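Long-range contacts in ulvan Lyase-PL25 (PDB 5UAM), which cleaves ulvan, the sulfated rhamnose- and uronic-acid-containing cell-wall polysaccharide of green seaweeds, as a beta-propeller lyase of polysaccharide lyase family 25: residues Q316-G324 against Q336-W347; V353-D364 against Y375-N383. All coordinates share one frame; numbering follows the deposited sequence. Where two conformers were deposited one is given.

Interaction 1 (Q316-G324 against Q336-W347)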
loop_
_atom_site.group_PDB
_atom_site.type_symbol
_atom_site.label_atom_id
_atom_site.label_comp_id
_atom_site.label_asym_id
_atom_site.label_seq_id
_atom_site.Cartn_x
_atom_site.Cartn_y
_atom_site.Cartn_z
ATOM N N GLN A 316 -11.894 15.321 8.768
ATOM C CA GLN A 316 -10.610 15.486 9.431
ATOM C C GLN A 316 -9.752 14.248 9.199
ATOM O O GLN A 316 -10.255 13.125 9.282
ATOM C CB GLN A 316 -10.823 15.646 10.930
ATOM C CG GLN A 316 -11.767 16.792 11.298
ATOM C CD GLN A 316 -12.134 16.886 12.776
ATOM O OE1 GLN A 316 -12.105 17.973 13.358
ATOM N NE2 GLN A 316 -12.537 15.777 13.362
ATOM N N PRO A 317 -8.462 14.407 8.902
ATOM C CA PRO A 317 -7.624 13.236 8.630
ATOM C C PRO A 317 -7.194 12.477 9.873
ATOM O O PRO A 317 -6.829 13.051 10.902
ATOM C CB PRO A 317 -6.406 13.829 7.921
ATOM C CG PRO A 317 -6.316 15.204 8.457
ATOM C CD PRO A 317 -7.755 15.662 8.577
ATOM N N HIS A 318 -7.212 11.158 9.715
ATOM C CA HIS A 318 -6.639 10.180 10.617
ATOM C C HIS A 318 -5.532 9.451 9.871
ATOM O O HIS A 318 -5.604 9.239 8.649
ATOM C CB HIS A 318 -7.703 9.170 11.012
ATOM C CG HIS A 318 -8.792 9.736 11.853
ATOM N ND1 HIS A 318 -9.070 9.260 13.115
ATOM C CD2 HIS A 318 -9.673 10.738 11.621
ATOM C CE1 HIS A 318 -10.077 9.946 13.623
ATOM N NE2 HIS A 318 -10.469 10.840 12.733
ATOM N N ILE A 319 -4.511 9.052 10.619
ATOM C CA ILE A 319 -3.304 8.462 10.051
ATOM C C ILE A 319 -2.907 7.245 10.872
ATOM O O ILE A 319 -2.862 7.305 12.107
ATOM C CB ILE A 319 -2.156 9.483 10.053
ATOM C CG1 ILE A 319 -2.499 10.687 9.161
ATOM C CG2 ILE A 319 -0.851 8.844 9.590
ATOM C CD1 ILE A 319 -1.485 11.812 9.237
ATOM N N ALA A 320 -2.591 6.149 10.176
ATOM C CA ALA A 320 -1.911 5.008 10.773
ATOM C C ALA A 320 -0.438 5.116 10.432
ATOM O O ALA A 320 -0.078 5.254 9.256
ATOM C CB ALA A 320 -2.467 3.701 10.218
ATOM N N ILE A 321 0.410 5.074 11.449
ATOM C CA ILE A 321 1.853 5.142 11.268
ATOM C C ILE A 321 2.473 4.037 12.109
ATOM O O ILE A 321 2.171 3.919 13.299
ATOM C CB ILE A 321 2.411 6.530 11.651
ATOM C CG1 ILE A 321 3.926 6.616 11.457
ATOM C CG2 ILE A 321 2.005 6.925 13.069
ATOM C CD1 ILE A 321 4.369 6.416 10.011
ATOM N N ASN A 322 3.344 3.229 11.509
ATOM C CA ASN A 322 4.045 2.240 12.312
ATOM C C ASN A 322 5.368 2.812 12.775
ATOM O O ASN A 322 6.044 3.508 12.018
ATOM C CB ASN A 322 4.282 0.957 11.516
ATOM C CG ASN A 322 2.995 0.381 10.980
ATOM O OD1 ASN A 322 2.219 -0.217 11.727
ATOM N ND2 ASN A 322 2.742 0.590 9.705
ATOM N N ALA A 323 5.742 2.512 14.010
ATOM C CA ALA A 323 7.013 2.998 14.517
ATOM C C ALA A 323 7.529 2.045 15.575
ATOM O O ALA A 323 6.755 1.329 16.218
ATOM C CB ALA A 323 6.872 4.407 15.101
ATOM N N GLY A 324 8.847 2.045 15.755
ATOM C CA GLY A 324 9.456 1.158 16.727
ATOM C C GLY A 324 10.847 1.616 17.098
ATOM O O GLY A 324 11.473 2.417 16.395
ATOM N N GLN A 336 5.287 -1.094 15.548
ATOM C CA GLN A 336 3.879 -1.267 15.883
ATOM C C GLN A 336 3.050 -0.111 15.337
ATOM O O GLN A 336 3.486 1.049 15.377
ATOM C CB GLN A 336 3.698 -1.283 17.397
ATOM C CG GLN A 336 4.585 -2.285 18.128
ATOM C CD GLN A 336 6.021 -1.829 18.271
ATOM O OE1 GLN A 336 6.290 -0.694 18.645
ATOM N NE2 GLN A 336 6.954 -2.734 18.024
ATOM N N THR A 337 1.843 -0.411 14.859
ATOM C CA THR A 337 0.937 0.621 14.362
ATOM C C THR A 337 0.475 1.517 15.496
ATOM O O THR A 337 0.110 1.041 16.573
ATOM C CB THR A 337 -0.304 -0.016 13.734
ATOM O OG1 THR A 337 0.048 -1.242 13.093
ATOM C CG2 THR A 337 -0.936 0.918 12.722
ATOM N N ARG A 338 0.471 2.825 15.221
ATOM C CA ARG A 338 -0.040 3.857 16.113
ATOM C C ARG A 338 -1.020 4.741 15.351
ATOM O O ARG A 338 -0.951 4.857 14.122
ATOM C CB ARG A 338 1.096 4.725 16.647
ATOM C CG ARG A 338 2.153 3.936 17.392
ATOM C CD ARG A 338 3.511 3.979 16.712
ATOM N NE ARG A 338 4.420 3.042 17.360
ATOM C CZ ARG A 338 5.110 3.286 18.464
ATOM N NH1 ARG A 338 5.008 4.454 19.085
ATOM N NH2 ARG A 338 5.901 2.357 18.976
ATOM N N HIS A 339 -1.943 5.369 16.091
ATOM C CA HIS A 339 -3.009 6.152 15.476
ATOM C C HIS A 339 -2.820 7.630 15.789
ATOM O O HIS A 339 -2.600 7.995 16.953
ATOM C CB HIS A 339 -4.389 5.703 15.967
ATOM C CG HIS A 339 -5.485 6.231 15.113
ATOM N ND1 HIS A 339 -5.745 5.704 13.868
ATOM C CD2 HIS A 339 -6.315 7.291 15.260
ATOM C CE1 HIS A 339 -6.718 6.390 13.302
ATOM N NE2 HIS A 339 -7.087 7.350 14.127
ATOM N N VAL A 340 -2.939 8.467 14.745
ATOM C CA VAL A 340 -2.793 9.919 14.844
ATOM C C VAL A 340 -4.006 10.545 14.174
ATOM O O VAL A 340 -4.524 10.003 13.198
ATOM C CB VAL A 340 -1.500 10.337 14.103
ATOM C CG1 VAL A 340 -1.430 11.855 13.884
ATOM C CG2 VAL A 340 -0.279 9.820 14.851
ATOM N N ARG A 341 -4.479 11.680 14.698
ATOM C CA ARG A 341 -5.584 12.360 14.028
ATOM C C ARG A 341 -5.533 13.860 14.262
ATOM O O ARG A 341 -4.962 14.357 15.235
ATOM C CB ARG A 341 -6.950 11.828 14.464
ATOM C CG ARG A 341 -7.298 12.143 15.904
ATOM C CD ARG A 341 -8.601 11.482 16.317
ATOM N NE ARG A 341 -8.938 11.811 17.694
ATOM C CZ ARG A 341 -9.687 12.845 18.063
ATOM N NH1 ARG A 341 -10.210 13.660 17.150
ATOM N NH2 ARG A 341 -9.934 13.067 19.351
ATOM N N TRP A 342 -6.167 14.573 13.335
ATOM C CA TRP A 342 -6.378 16.010 13.437
ATOM C C TRP A 342 -7.716 16.256 14.114
ATOM O O TRP A 342 -8.744 15.773 13.643
ATOM C CB TRP A 342 -6.400 16.584 12.023
ATOM C CG TRP A 342 -6.685 18.064 11.932
ATOM C CD1 TRP A 342 -7.837 18.656 11.497
ATOM C CD2 TRP A 342 -5.793 19.127 12.267
ATOM N NE1 TRP A 342 -7.720 20.019 11.558
ATOM C CE2 TRP A 342 -6.465 20.341 12.012
ATOM C CE3 TRP A 342 -4.482 19.172 12.739
ATOM C CZ2 TRP A 342 -5.871 21.585 12.226
ATOM C CZ3 TRP A 342 -3.895 20.390 12.953
ATOM C CH2 TRP A 342 -4.583 21.592 12.687
ATOM N N ASN A 343 -7.709 16.994 15.220
ATOM C CA ASN A 343 -8.933 17.168 15.990
ATOM C C ASN A 343 -9.674 18.437 15.627
ATOM O O ASN A 343 -10.648 18.778 16.301
ATOM C CB ASN A 343 -8.657 17.128 17.495
ATOM C CG ASN A 343 -7.924 18.348 17.998
ATOM O OD1 ASN A 343 -7.759 19.356 17.303
ATOM N ND2 ASN A 343 -7.500 18.272 19.248
ATOM N N GLY A 344 -9.231 19.141 14.586
ATOM C CA GLY A 344 -9.794 20.389 14.161
ATOM C C GLY A 344 -8.927 21.567 14.521
ATOM O O GLY A 344 -9.041 22.620 13.889
ATOM N N ASN A 345 -8.042 21.413 15.509
ATOM C CA ASN A 345 -7.156 22.498 15.904
ATOM C C ASN A 345 -5.704 22.056 16.003
ATOM O O ASN A 345 -4.799 22.882 15.832
ATOM C CB ASN A 345 -7.603 23.108 17.231
ATOM C CG ASN A 345 -8.971 23.732 17.134
ATOM O OD1 ASN A 345 -9.118 24.850 16.672
ATOM N ND2 ASN A 345 -9.988 22.972 17.516
ATOM N N GLU A 346 -5.471 20.777 16.288
ATOM C CA GLU A 346 -4.116 20.277 16.441
ATOM C C GLU A 346 -4.101 18.795 16.120
ATOM O O GLU A 346 -5.135 18.123 16.127
ATOM C CB GLU A 346 -3.569 20.515 17.854
ATOM C CG GLU A 346 -4.345 19.808 18.954
ATOM C CD GLU A 346 -5.010 20.757 19.956
ATOM O OE1 GLU A 346 -4.564 21.924 20.080
ATOM O OE2 GLU A 346 -5.981 20.329 20.630
ATOM N N TRP A 347 -2.914 18.288 15.812
ATOM C CA TRP A 347 -2.720 16.854 15.685
ATOM C C TRP A 347 -2.540 16.248 17.069
ATOM O O TRP A 347 -1.815 16.789 17.916
ATOM C CB TRP A 347 -1.476 16.564 14.850
ATOM C CG TRP A 347 -1.567 16.961 13.423
ATOM C CD1 TRP A 347 -1.086 18.114 12.854
ATOM C CD2 TRP A 347 -2.174 16.216 12.376
ATOM N NE1 TRP A 347 -1.352 18.109 11.497
ATOM C CE2 TRP A 347 -2.021 16.958 11.182
ATOM C CE3 TRP A 347 -2.827 14.983 12.319
ATOM C CZ2 TRP A 347 -2.498 16.495 9.959
ATOM C CZ3 TRP A 347 -3.299 14.537 11.097
ATOM C CH2 TRP A 347 -3.130 15.300 9.931
HETATM O O HOH W 1 -12.723 16.011 16.315
#

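Interaction 2 (V353-D364 against Y375-N383)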
loop_
_atom_site.group_PDB
_atom_site.type_symbol
_atom_site.label_atom_id
_atom_site.label_comp_id
_atom_site.label_asym_id
_atom_site.label_seq_id
_atom_site.Cartn_x
_atom_site.Cartn_y
_atom_site.Cartn_z
ATOM N N VAL A 353 -1.929 1.048 18.706
ATOM C CA VAL A 353 -3.234 0.407 18.597
ATOM C C VAL A 353 -3.332 -0.759 19.568
ATOM O O VAL A 353 -4.282 -0.853 20.354
ATOM C CB VAL A 353 -3.491 -0.037 17.145
ATOM C CG1 VAL A 353 -4.783 -0.840 17.056
ATOM C CG2 VAL A 353 -3.548 1.176 16.185
ATOM N N ILE A 354 -2.353 -1.658 19.537
ATOM C CA ILE A 354 -2.318 -2.812 20.434
ATOM C C ILE A 354 -1.521 -2.403 21.671
ATOM O O ILE A 354 -0.302 -2.194 21.563
ATOM C CB ILE A 354 -1.706 -4.037 19.748
ATOM C CG1 ILE A 354 -2.502 -4.354 18.473
ATOM C CG2 ILE A 354 -1.721 -5.210 20.732
ATOM C CD1 ILE A 354 -1.934 -5.499 17.618
ATOM N N PRO A 355 -2.147 -2.285 22.841
ATOM C CA PRO A 355 -1.427 -1.770 24.012
ATOM C C PRO A 355 -0.266 -2.677 24.406
ATOM O O PRO A 355 -0.379 -3.903 24.396
ATOM C CB PRO A 355 -2.496 -1.742 25.112
ATOM C CG PRO A 355 -3.787 -2.033 24.473
ATOM C CD PRO A 355 -3.530 -2.677 23.151
ATOM N N GLN A 356 0.865 -2.050 24.730
ATOM C CA GLN A 356 2.048 -2.730 25.261
ATOM C C GLN A 356 2.627 -3.785 24.317
ATOM O O GLN A 356 3.432 -4.623 24.735
ATOM C CB GLN A 356 1.779 -3.344 26.639
ATOM C CG GLN A 356 1.587 -2.320 27.760
ATOM C CD GLN A 356 0.163 -1.790 27.840
ATOM O OE1 GLN A 356 -0.800 -2.562 27.862
ATOM N NE2 GLN A 356 0.024 -0.467 27.887
ATOM N N TYR A 357 2.264 -3.775 23.043
ATOM C CA TYR A 357 2.798 -4.763 22.121
ATOM C C TYR A 357 4.148 -4.274 21.611
ATOM O O TYR A 357 4.319 -3.094 21.302
ATOM C CB TYR A 357 1.811 -4.956 20.969
ATOM C CG TYR A 357 2.146 -6.027 19.948
ATOM C CD1 TYR A 357 2.057 -7.401 20.246
ATOM C CD2 TYR A 357 2.511 -5.671 18.675
ATOM C CE1 TYR A 357 2.359 -8.364 19.263
ATOM C CE2 TYR A 357 2.804 -6.617 17.711
ATOM C CZ TYR A 357 2.726 -7.942 17.994
ATOM O OH TYR A 357 3.027 -8.851 16.986
ATOM N N GLU A 358 5.117 -5.177 21.559
ATOM C CA GLU A 358 6.486 -4.817 21.212
ATOM C C GLU A 358 7.000 -5.540 19.977
ATOM O O GLU A 358 8.190 -5.409 19.659
ATOM C CB GLU A 358 7.433 -5.116 22.385
ATOM C CG GLU A 358 7.041 -4.458 23.702
ATOM C CD GLU A 358 7.202 -2.947 23.691
ATOM O OE1 GLU A 358 6.830 -2.310 24.702
ATOM O OE2 GLU A 358 7.693 -2.394 22.679
ATOM N N ARG A 359 6.167 -6.329 19.299
ATOM C CA ARG A 359 6.578 -7.043 18.103
ATOM C C ARG A 359 6.023 -6.289 16.895
ATOM O O ARG A 359 5.731 -5.091 16.984
ATOM C CB ARG A 359 6.160 -8.522 18.199
ATOM C CG ARG A 359 6.760 -9.264 19.398
ATOM C CD ARG A 359 6.272 -10.725 19.468
ATOM N NE ARG A 359 6.700 -11.510 18.307
ATOM C CZ ARG A 359 6.205 -12.705 17.980
ATOM N NH1 ARG A 359 5.253 -13.260 18.716
ATOM N NH2 ARG A 359 6.656 -13.348 16.910
ATOM N N VAL A 360 5.860 -6.972 15.772
ATOM C CA VAL A 360 5.418 -6.329 14.541
ATOM C C VAL A 360 3.896 -6.320 14.484
ATOM O O VAL A 360 3.251 -7.366 14.641
ATOM C CB VAL A 360 5.987 -7.052 13.310
ATOM C CG1 VAL A 360 5.465 -6.410 12.032
ATOM C CG2 VAL A 360 7.515 -7.080 13.349
ATOM N N SER A 361 3.311 -5.157 14.209
ATOM C CA SER A 361 1.890 -5.100 13.894
ATOM C C SER A 361 1.683 -4.193 12.695
ATOM O O SER A 361 2.426 -3.237 12.491
ATOM C CB SER A 361 1.015 -4.635 15.055
ATOM O OG SER A 361 1.406 -3.329 15.465
ATOM N N ARG A 362 0.661 -4.513 11.899
ATOM C CA ARG A 362 0.272 -3.737 10.731
ATOM C C ARG A 362 -1.246 -3.730 10.665
ATOM O O ARG A 362 -1.893 -4.662 11.137
ATOM C CB ARG A 362 0.813 -4.360 9.430
ATOM C CG ARG A 362 2.321 -4.377 9.326
ATOM C CD ARG A 362 2.906 -2.981 9.172
ATOM N NE ARG A 362 4.344 -3.068 8.971
ATOM C CZ ARG A 362 5.257 -2.966 9.935
ATOM N NH1 ARG A 362 4.894 -2.778 11.198
ATOM N NH2 ARG A 362 6.538 -3.080 9.635
ATOM N N GLY A 363 -1.834 -2.714 10.054
ATOM C CA GLY A 363 -3.278 -2.734 9.928
ATOM C C GLY A 363 -3.768 -1.518 9.179
ATOM O O GLY A 363 -3.107 -0.486 9.150
ATOM N N ASP A 364 -4.938 -1.661 8.586
ATOM C CA ASP A 364 -5.679 -0.536 8.021
ATOM C C ASP A 364 -6.892 -0.294 8.906
ATOM O O ASP A 364 -7.271 -1.134 9.736
ATOM C CB ASP A 364 -6.091 -0.833 6.572
ATOM C CG ASP A 364 -6.447 0.405 5.750
ATOM O OD1 ASP A 364 -6.265 1.559 6.215
ATOM O OD2 ASP A 364 -6.887 0.210 4.594
ATOM N N TYR A 375 -9.605 -0.781 13.559
ATOM C CA TYR A 375 -8.529 -1.361 12.769
ATOM C C TYR A 375 -8.800 -2.834 12.550
ATOM O O TYR A 375 -9.270 -3.528 13.457
ATOM C CB TYR A 375 -7.192 -1.280 13.506
ATOM C CG TYR A 375 -6.440 0.016 13.327
ATOM C CD1 TYR A 375 -6.766 1.133 14.074
ATOM C CD2 TYR A 375 -5.416 0.121 12.404
ATOM C CE1 TYR A 375 -6.088 2.323 13.901
ATOM C CE2 TYR A 375 -4.717 1.298 12.228
ATOM C CZ TYR A 375 -5.059 2.404 12.972
ATOM O OH TYR A 375 -4.357 3.581 12.784
ATOM N N LEU A 376 -8.476 -3.307 11.360
ATOM C CA LEU A 376 -8.292 -4.733 11.129
ATOM C C LEU A 376 -6.778 -4.906 11.033
ATOM O O LEU A 376 -6.139 -4.412 10.090
ATOM C CB LEU A 376 -9.041 -5.185 9.879
ATOM C CG LEU A 376 -9.043 -6.686 9.609
ATOM C CD1 LEU A 376 -9.472 -7.483 10.828
ATOM C CD2 LEU A 376 -9.976 -7.015 8.442
ATOM N N THR A 377 -6.197 -5.517 12.064
ATOM C CA THR A 377 -4.754 -5.502 12.245
ATOM C C THR A 377 -4.220 -6.911 12.418
ATOM O O THR A 377 -4.868 -7.772 13.021
ATOM C CB THR A 377 -4.362 -4.576 13.411
ATOM O OG1 THR A 377 -2.983 -4.760 13.772
ATOM C CG2 THR A 377 -5.192 -4.848 14.584
ATOM N N THR A 378 -3.040 -7.147 11.866
ATOM C CA THR A 378 -2.362 -8.414 12.087
ATOM C C THR A 378 -1.181 -8.240 13.030
ATOM O O THR A 378 -0.458 -7.241 12.982
ATOM C CB THR A 378 -1.952 -9.115 10.786
ATOM O OG1 THR A 378 -1.398 -10.401 11.095
ATOM C CG2 THR A 378 -0.916 -8.353 10.035
ATOM N N TYR A 379 -0.987 -9.248 13.868
ATOM C CA TYR A 379 0.095 -9.316 14.833
ATOM C C TYR A 379 0.347 -10.791 15.078
ATOM O O TYR A 379 -0.425 -11.639 14.638
ATOM C CB TYR A 379 -0.280 -8.542 16.106
ATOM C CG TYR A 379 -1.403 -9.148 16.914
ATOM C CD1 TYR A 379 -2.740 -8.902 16.617
ATOM C CD2 TYR A 379 -1.123 -9.959 17.988
ATOM C CE1 TYR A 379 -3.753 -9.468 17.393
ATOM C CE2 TYR A 379 -2.126 -10.537 18.755
ATOM C CZ TYR A 379 -3.440 -10.281 18.456
ATOM O OH TYR A 379 -4.427 -10.856 19.227
ATOM N N ASN A 380 1.444 -11.117 15.744
ATOM C CA ASN A 380 1.693 -12.499 16.107
ATOM C C ASN A 380 1.597 -12.673 17.615
ATOM O O ASN A 380 1.941 -11.778 18.395
ATOM C CB ASN A 380 3.018 -13.039 15.541
ATOM C CG ASN A 380 2.863 -13.612 14.114
ATOM O OD1 ASN A 380 2.183 -13.011 13.265
ATOM N ND2 ASN A 380 3.485 -14.758 13.847
ATOM N N GLN A 381 1.095 -13.831 18.015
ATOM C CA GLN A 381 1.115 -14.258 19.402
ATOM C C GLN A 381 1.900 -15.552 19.385
ATOM O O GLN A 381 1.452 -16.551 18.808
ATOM C CB GLN A 381 -0.282 -14.471 19.984
ATOM C CG GLN A 381 -0.175 -14.852 21.469
ATOM C CD GLN A 381 -1.506 -15.099 22.152
ATOM O OE1 GLN A 381 -2.403 -15.727 21.590
ATOM N NE2 GLN A 381 -1.632 -14.613 23.386
ATOM N N ASP A 382 3.079 -15.534 19.996
ATOM C CA ASP A 382 3.997 -16.660 19.900
ATOM C C ASP A 382 4.247 -16.848 18.404
ATOM O O ASP A 382 4.527 -15.860 17.708
ATOM C CB ASP A 382 3.404 -17.850 20.644
ATOM C CG ASP A 382 3.093 -17.535 22.108
ATOM O OD1 ASP A 382 3.920 -16.870 22.766
ATOM O OD2 ASP A 382 2.015 -17.945 22.592
ATOM N N ASN A 383 4.135 -18.059 17.869
ATOM C CA ASN A 383 4.372 -18.298 16.455
ATOM C C ASN A 383 3.090 -18.307 15.640
ATOM O O ASN A 383 3.109 -18.726 14.476
ATOM C CB ASN A 383 5.136 -19.605 16.269
ATOM C CG ASN A 383 6.625 -19.386 16.212
ATOM O OD1 ASN A 383 7.360 -19.775 17.120
ATOM N ND2 ASN A 383 7.082 -18.749 15.137
HETATM O O HOH W 2 4.151 -13.170 21.387
HETATM O O HOH W 3 6.428 -15.544 15.102
#

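Interaction 1 (Q316-G324 against Q336-W347)
Ile-319 and Val-340 form a hydrogen-bonded antiparallel pair within a beta hairpin, the two middle strands of a four-stranded propeller blade. Backbone bonds run from Trp-342 N to Pro-317 O (2.9 Å), at the end where proline, lacking an N-H, can only accept, down to the reciprocal pair Ala-323 and Gln-336.

On the face carrying His-318, Ala-320 and Asn-322, polar groups pair across the two strands. His-318 ND1 and His-339 NE2 share a hydrogen bond of 2.9 Å that meets the His-339 ring edge-on, the planes turned 48° apart. Arg-341 CB sits over the centre of the His-318 ring, 3.7 Å from its centroid, a CH-pi contact. Thr-337 OG1 donates to Asn-322 OD1 (2.8 Å), while Asn-322 ND2 turns to Phe-305 O on the neighbouring strand.

On the face carrying Ile-319, Ile-321 and Val-340, aliphatic groups meet: Val-340 CG2 lies beside Ile-321 CG2. At one end, Pro-317 CG reaches Trp-347 CH2 at 3.5 Å, the indole crossing the proline at about a right angle.

Arg-338, bent at chi2 (116°), folds back so that its guanidinium lies over Ala-323 CB; NE bonds to Gln-336 O (3.0 Å) and NH2 to Gln-336 OE1 (3.1 Å). A leucine in its place would probably leave Gln-336 OE1 and O without these donors, the amide held through its NE2 bond to Arg-359 O. Gln-336 O takes Ala-323 N and Arg-338 NE from opposite faces of its plane, and His-339 ND1 is engaged by Tyr-375 OH: both ring nitrogens of His-339 are used, which should fix the ring's rotation.

Interaction 2 (V353-D364 against Y375-N383)
Residues 362-364 and 375-381 run antiparallel at 168°, their axes 4.6 Å apart, as the first two strands of a four-stranded beta-propeller blade. Arg-362 and Thr-378 form a hydrogen-bonded pair, whereas the Asp-364 N to Leu-376 O bond is weak. Between them Gly-363 faces Thr-377 with CA atoms only 3.9 Å apart; a beta carbon there would clash with Thr-377 CB and Leu-376 O, so glycine suits this close approach. Ahead of the strand, a type II turn from Ile-354 to Tyr-357 brings the preceding loop back over the hairpin.

With its hydroxyl anti to the backbone N (chi1 168°), Thr-377 donates from OG1 to Arg-362 O from above the carbonyl plane, while Thr-378 N approaches the same oxygen nearly end-on: one carbonyl, two donors. Val-353 CG2 rests over the face of the Tyr-375 ring, 3.8 Å from its centroid, in a CH-pi contact. Tyr-379 turns its ring edge toward the face of Tyr-357 in a T-shaped stack, and Ile-354 CD1 packs against Tyr-379 CD1 at 3.6 Å. The hydroxyl of Tyr-379 is held by Glu-401. Tyr-357 OH both donates to Val-360 O (2.8 Å) and accepts from Asn-380 N (3.0 Å), so the hydroxyl is gripped as donor and acceptor at once.

At the solvent-exposed end, the Arg-359 guanidinium lays one face over Asn-380 CB, and NH1 donates to Asp-382 O (2.9 Å) on a lone pair of that carbonyl, almost exactly in the guanidinium plane.

Overall arrangement
Interactions 1 and 2 come in series along the chain, their centres about 17 Å apart, and belong to successive four-stranded antiparallel sheets of the propeller. Interaction 1 joins the second and third strands of the earlier blade; interaction 2 joins the first and second of the next, and strand 347-352 and the loop after it lead from one to the other. The blades meet directly: His-339 ND1 bonds to Tyr-375 OH, Gln-336 NE2 probably to Arg-359 O, and Ala-320 packs on Tyr-375. Polar links across this interface thus tie two neighbouring blades together in a propeller whose active-site and zinc residues lie on other strands and loops.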